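Local coordinates for protein alcohol oxidase (PDB 6F74) that binds FAD as a VAO-type flavoprotein and probably uses it to oxidise an alcohol substrate with molecular oxygen, at residues H277-G290 with D481-W493. Sequence-based numbering, arbitrary orientation.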
# COMPACT_ATOMS: atom_id res chain seq x y z
N HIS A 277 19.12 -12.16 -9.73
CA HIS A 277 20.10 -12.82 -8.88
C HIS A 277 21.50 -12.80 -9.49
O HIS A 277 22.50 -12.81 -8.76
CB HIS A 277 19.66 -14.28 -8.57
CG HIS A 277 18.29 -14.38 -7.98
ND1 HIS A 277 17.13 -14.19 -8.72
CD2 HIS A 277 17.88 -14.64 -6.71
CE1 HIS A 277 16.08 -14.31 -7.93
NE2 HIS A 277 16.50 -14.58 -6.71
N CYS A 278 21.57 -12.73 -10.82
CA CYS A 278 22.82 -12.76 -11.57
C CYS A 278 23.33 -11.40 -12.00
O CYS A 278 24.48 -11.29 -12.42
CB CYS A 278 22.63 -13.60 -12.84
SG CYS A 278 22.29 -15.33 -12.50
N GLU A 279 22.49 -10.37 -11.95
CA GLU A 279 22.86 -9.09 -12.56
C GLU A 279 22.29 -7.93 -11.76
O GLU A 279 21.12 -7.91 -11.40
CB GLU A 279 22.42 -9.07 -14.01
CG GLU A 279 23.06 -7.97 -14.83
CD GLU A 279 22.69 -8.04 -16.32
OE1 GLU A 279 22.13 -9.09 -16.76
OE2 GLU A 279 22.86 -7.03 -17.04
N ASN A 280 23.14 -6.97 -11.47
CA ASN A 280 22.81 -5.84 -10.59
C ASN A 280 22.04 -6.32 -9.36
O ASN A 280 20.98 -5.79 -9.03
CB ASN A 280 22.05 -4.77 -11.38
CG ASN A 280 22.84 -4.25 -12.60
OD1 ASN A 280 22.38 -4.33 -13.73
ND2 ASN A 280 24.04 -3.71 -12.35
N SER A 281 22.57 -7.35 -8.69
CA SER A 281 21.89 -8.00 -7.59
C SER A 281 21.63 -7.07 -6.38
O SER A 281 20.71 -7.30 -5.60
CB SER A 281 22.67 -9.24 -7.14
OG SER A 281 23.94 -8.90 -6.59
N ASP A 282 22.47 -6.04 -6.22
CA ASP A 282 22.23 -5.01 -5.19
C ASP A 282 21.01 -4.16 -5.49
O ASP A 282 20.26 -3.79 -4.57
CB ASP A 282 23.48 -4.15 -4.91
CG ASP A 282 24.07 -3.48 -6.16
OD1 ASP A 282 23.69 -3.83 -7.29
OD2 ASP A 282 24.97 -2.61 -6.01
N LEU A 283 20.81 -3.84 -6.77
CA LEU A 283 19.58 -3.16 -7.19
C LEU A 283 18.34 -4.06 -7.02
O LEU A 283 17.27 -3.58 -6.66
CB LEU A 283 19.70 -2.66 -8.63
CG LEU A 283 18.47 -2.07 -9.34
CD1 LEU A 283 17.94 -0.81 -8.70
CD2 LEU A 283 18.86 -1.82 -10.80
N PHE A 284 18.50 -5.35 -7.32
CA PHE A 284 17.42 -6.33 -7.26
C PHE A 284 16.92 -6.50 -5.82
O PHE A 284 15.71 -6.57 -5.56
CB PHE A 284 17.97 -7.63 -7.85
CG PHE A 284 17.02 -8.79 -7.82
CD1 PHE A 284 15.77 -8.69 -8.39
CD2 PHE A 284 17.43 -10.02 -7.30
CE1 PHE A 284 14.92 -9.79 -8.41
CE2 PHE A 284 16.60 -11.12 -7.31
CZ PHE A 284 15.33 -11.01 -7.87
N ARG A 285 17.88 -6.54 -4.89
CA ARG A 285 17.59 -6.61 -3.48
C ARG A 285 16.88 -5.35 -2.99
O ARG A 285 15.90 -5.44 -2.28
CB ARG A 285 18.87 -6.86 -2.67
CG ARG A 285 18.58 -7.00 -1.17
CD ARG A 285 19.81 -7.27 -0.30
NE ARG A 285 20.95 -6.37 -0.58
CZ ARG A 285 22.15 -6.74 -1.04
NH1 ARG A 285 22.39 -8.02 -1.35
NH2 ARG A 285 23.06 -5.80 -1.29
N ALA A 286 17.39 -4.19 -3.39
CA ALA A 286 16.78 -2.90 -3.00
C ALA A 286 15.30 -2.78 -3.38
O ALA A 286 14.47 -2.35 -2.56
CB ALA A 286 17.57 -1.77 -3.62
N ILE A 287 14.96 -3.15 -4.61
CA ILE A 287 13.54 -3.06 -5.04
C ILE A 287 12.63 -4.11 -4.42
O ILE A 287 11.41 -3.97 -4.50
CB ILE A 287 13.36 -3.07 -6.57
CG1 ILE A 287 13.84 -4.39 -7.21
CG2 ILE A 287 14.11 -1.90 -7.19
CD1 ILE A 287 13.17 -4.66 -8.56
N ARG A 288 13.22 -5.15 -3.83
CA ARG A 288 12.46 -6.20 -3.14
C ARG A 288 12.45 -5.97 -1.63
O ARG A 288 12.96 -6.78 -0.86
CB ARG A 288 13.08 -7.56 -3.48
CG ARG A 288 12.83 -8.01 -4.92
CD ARG A 288 13.47 -9.35 -5.22
NE ARG A 288 13.10 -10.38 -4.22
CZ ARG A 288 13.81 -11.47 -3.94
NH1 ARG A 288 14.95 -11.74 -4.56
NH2 ARG A 288 13.39 -12.32 -3.00
N GLY A 289 11.85 -4.86 -1.21
CA GLY A 289 11.71 -4.51 0.21
C GLY A 289 12.25 -3.14 0.63
O GLY A 289 11.94 -2.67 1.74
N GLY A 290 13.02 -2.49 -0.23
CA GLY A 290 13.60 -1.19 0.08
C GLY A 290 12.85 0.00 -0.44
O GLY A 290 13.40 1.09 -0.47
N ASP A 481 11.18 -17.84 3.83
CA ASP A 481 11.92 -17.08 2.82
C ASP A 481 13.01 -16.20 3.43
O ASP A 481 13.66 -15.45 2.74
CB ASP A 481 10.97 -16.22 1.98
CG ASP A 481 10.10 -17.02 1.04
OD1 ASP A 481 10.42 -18.19 0.76
OD2 ASP A 481 9.08 -16.47 0.56
N LYS A 482 13.20 -16.26 4.75
CA LYS A 482 14.41 -15.77 5.36
C LYS A 482 15.68 -16.40 4.79
O LYS A 482 16.73 -15.74 4.76
CB LYS A 482 14.36 -15.99 6.87
CG LYS A 482 15.63 -15.57 7.60
CD LYS A 482 16.15 -16.57 8.68
CE LYS A 482 15.84 -16.14 10.12
NZ LYS A 482 16.90 -15.20 10.63
N ALA A 483 15.61 -17.66 4.36
CA ALA A 483 16.73 -18.31 3.66
C ALA A 483 17.17 -17.60 2.37
O ALA A 483 18.33 -17.71 1.96
CB ALA A 483 16.42 -19.76 3.37
N ASP A 484 16.26 -16.86 1.75
CA ASP A 484 16.56 -16.13 0.54
C ASP A 484 17.31 -14.79 0.82
O ASP A 484 16.71 -13.75 1.06
CB ASP A 484 15.27 -15.88 -0.25
CG ASP A 484 15.51 -15.18 -1.57
OD1 ASP A 484 16.68 -14.92 -1.89
OD2 ASP A 484 14.52 -14.89 -2.28
N THR A 485 18.63 -14.85 0.72
CA THR A 485 19.48 -13.68 0.97
C THR A 485 19.45 -12.63 -0.15
O THR A 485 19.98 -11.53 0.04
CB THR A 485 20.93 -14.09 1.18
OG1 THR A 485 21.39 -14.78 0.02
CG2 THR A 485 21.08 -15.01 2.41
N SER A 486 18.89 -12.95 -1.32
CA SER A 486 18.68 -11.96 -2.38
C SER A 486 17.54 -10.96 -2.05
O SER A 486 17.37 -9.94 -2.71
CB SER A 486 18.37 -12.65 -3.71
OG SER A 486 17.06 -13.16 -3.71
N SER A 487 16.74 -11.29 -1.04
CA SER A 487 15.64 -10.44 -0.61
C SER A 487 16.08 -9.22 0.19
O SER A 487 17.04 -9.29 0.96
CB SER A 487 14.68 -11.24 0.25
OG SER A 487 13.58 -10.46 0.62
N GLY A 488 15.35 -8.13 0.02
CA GLY A 488 15.56 -6.91 0.79
C GLY A 488 14.53 -6.64 1.87
O GLY A 488 14.47 -5.52 2.38
N LEU A 489 13.74 -7.66 2.25
CA LEU A 489 12.59 -7.44 3.12
C LEU A 489 13.06 -7.21 4.53
O LEU A 489 13.93 -7.91 5.03
CB LEU A 489 11.60 -8.61 3.11
CG LEU A 489 10.54 -8.64 2.00
CD1 LEU A 489 9.83 -9.97 2.03
CD2 LEU A 489 9.53 -7.51 2.17
N HIS A 490 12.46 -6.20 5.17
CA HIS A 490 12.65 -5.92 6.61
C HIS A 490 12.74 -7.24 7.40
O HIS A 490 11.84 -8.07 7.29
CB HIS A 490 11.49 -5.08 7.12
CG HIS A 490 11.75 -4.37 8.41
ND1 HIS A 490 12.22 -5.00 9.54
CD2 HIS A 490 11.52 -3.08 8.76
CE1 HIS A 490 12.33 -4.12 10.52
NE2 HIS A 490 11.89 -2.95 10.07
N PRO A 491 13.86 -7.46 8.13
CA PRO A 491 14.01 -8.66 8.97
C PRO A 491 12.78 -9.05 9.83
O PRO A 491 12.45 -10.25 9.95
CB PRO A 491 15.17 -8.30 9.87
CG PRO A 491 16.00 -7.38 9.06
CD PRO A 491 15.05 -6.61 8.21
N ALA A 492 12.12 -8.06 10.43
CA ALA A 492 10.96 -8.31 11.28
C ALA A 492 9.86 -9.15 10.61
O ALA A 492 9.16 -9.88 11.28
CB ALA A 492 10.40 -7.01 11.80
N TRP A 493 9.73 -9.06 9.29
CA TRP A 493 8.78 -9.93 8.56
C TRP A 493 9.04 -11.41 8.81
O TRP A 493 8.10 -12.21 8.81
CB TRP A 493 8.85 -9.71 7.06
CG TRP A 493 8.15 -8.50 6.59
CD1 TRP A 493 8.72 -7.40 6.05
CD2 TRP A 493 6.74 -8.29 6.58
NE1 TRP A 493 7.75 -6.50 5.69
CE2 TRP A 493 6.53 -7.02 6.04
CE3 TRP A 493 5.64 -9.05 7.00
CZ2 TRP A 493 5.24 -6.48 5.88
CZ3 TRP A 493 4.36 -8.51 6.84
CH2 TRP A 493 4.18 -7.23 6.29
O HOH W 1 14.35 -15.24 -5.15
O HOH W 2 20.16 -9.65 -4.29
O HOH W 3 11.43 -3.89 3.84
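A type I beta turn, Asp484 to Ser487, in the loop between helix 477-480 and strand 498-503 receives the guanidinium of Arg288, which follows helix 281-287 in sequence. The bend at chi3 (52°) turns this group off the line of an otherwise extended chain toward the turn. Arg288 NH2 gives Asp484 OD2 a nearly straight hydrogen bond (2.9 Å, 166°), part of a salt bridge; OD2 lies in the guanidinium plane although the nitrogen approaches from above the carboxylate. Arg288 NH1 bonds Ser486 OG (2.7 Å). Ser486 OG donates to Asp484 OD1 (2.6 Å), which also accepts Ser486 N in an Asx turn, so the carboxylate is held from both turn and arginine. Ser487 CA sits over one guanidinium face. Arg288 CD lies over one face of the Phe284 ring, whose CE2 points at the centre of the His277 ring face, and a water links His277 NE2 to Asp484 OD2. Gly488 N makes a weak bond to Arg288 O (2.9 Å), and Gly488 CA lies 3.4 Å from Arg285 O in a CA-H...O contact. Helix 256-259 completes the arginine site, Asp258 pairing with Arg288 NH2 and Ser487 OG and Ala257 O accepting from Arg288 NE. The contact thus ties the seven-stranded antiparallel sheet, probably of the substrate domain as in VAO relatives, to helix 281-287, which packs on strands 260-266 and 272-276 of the FAD-binding side.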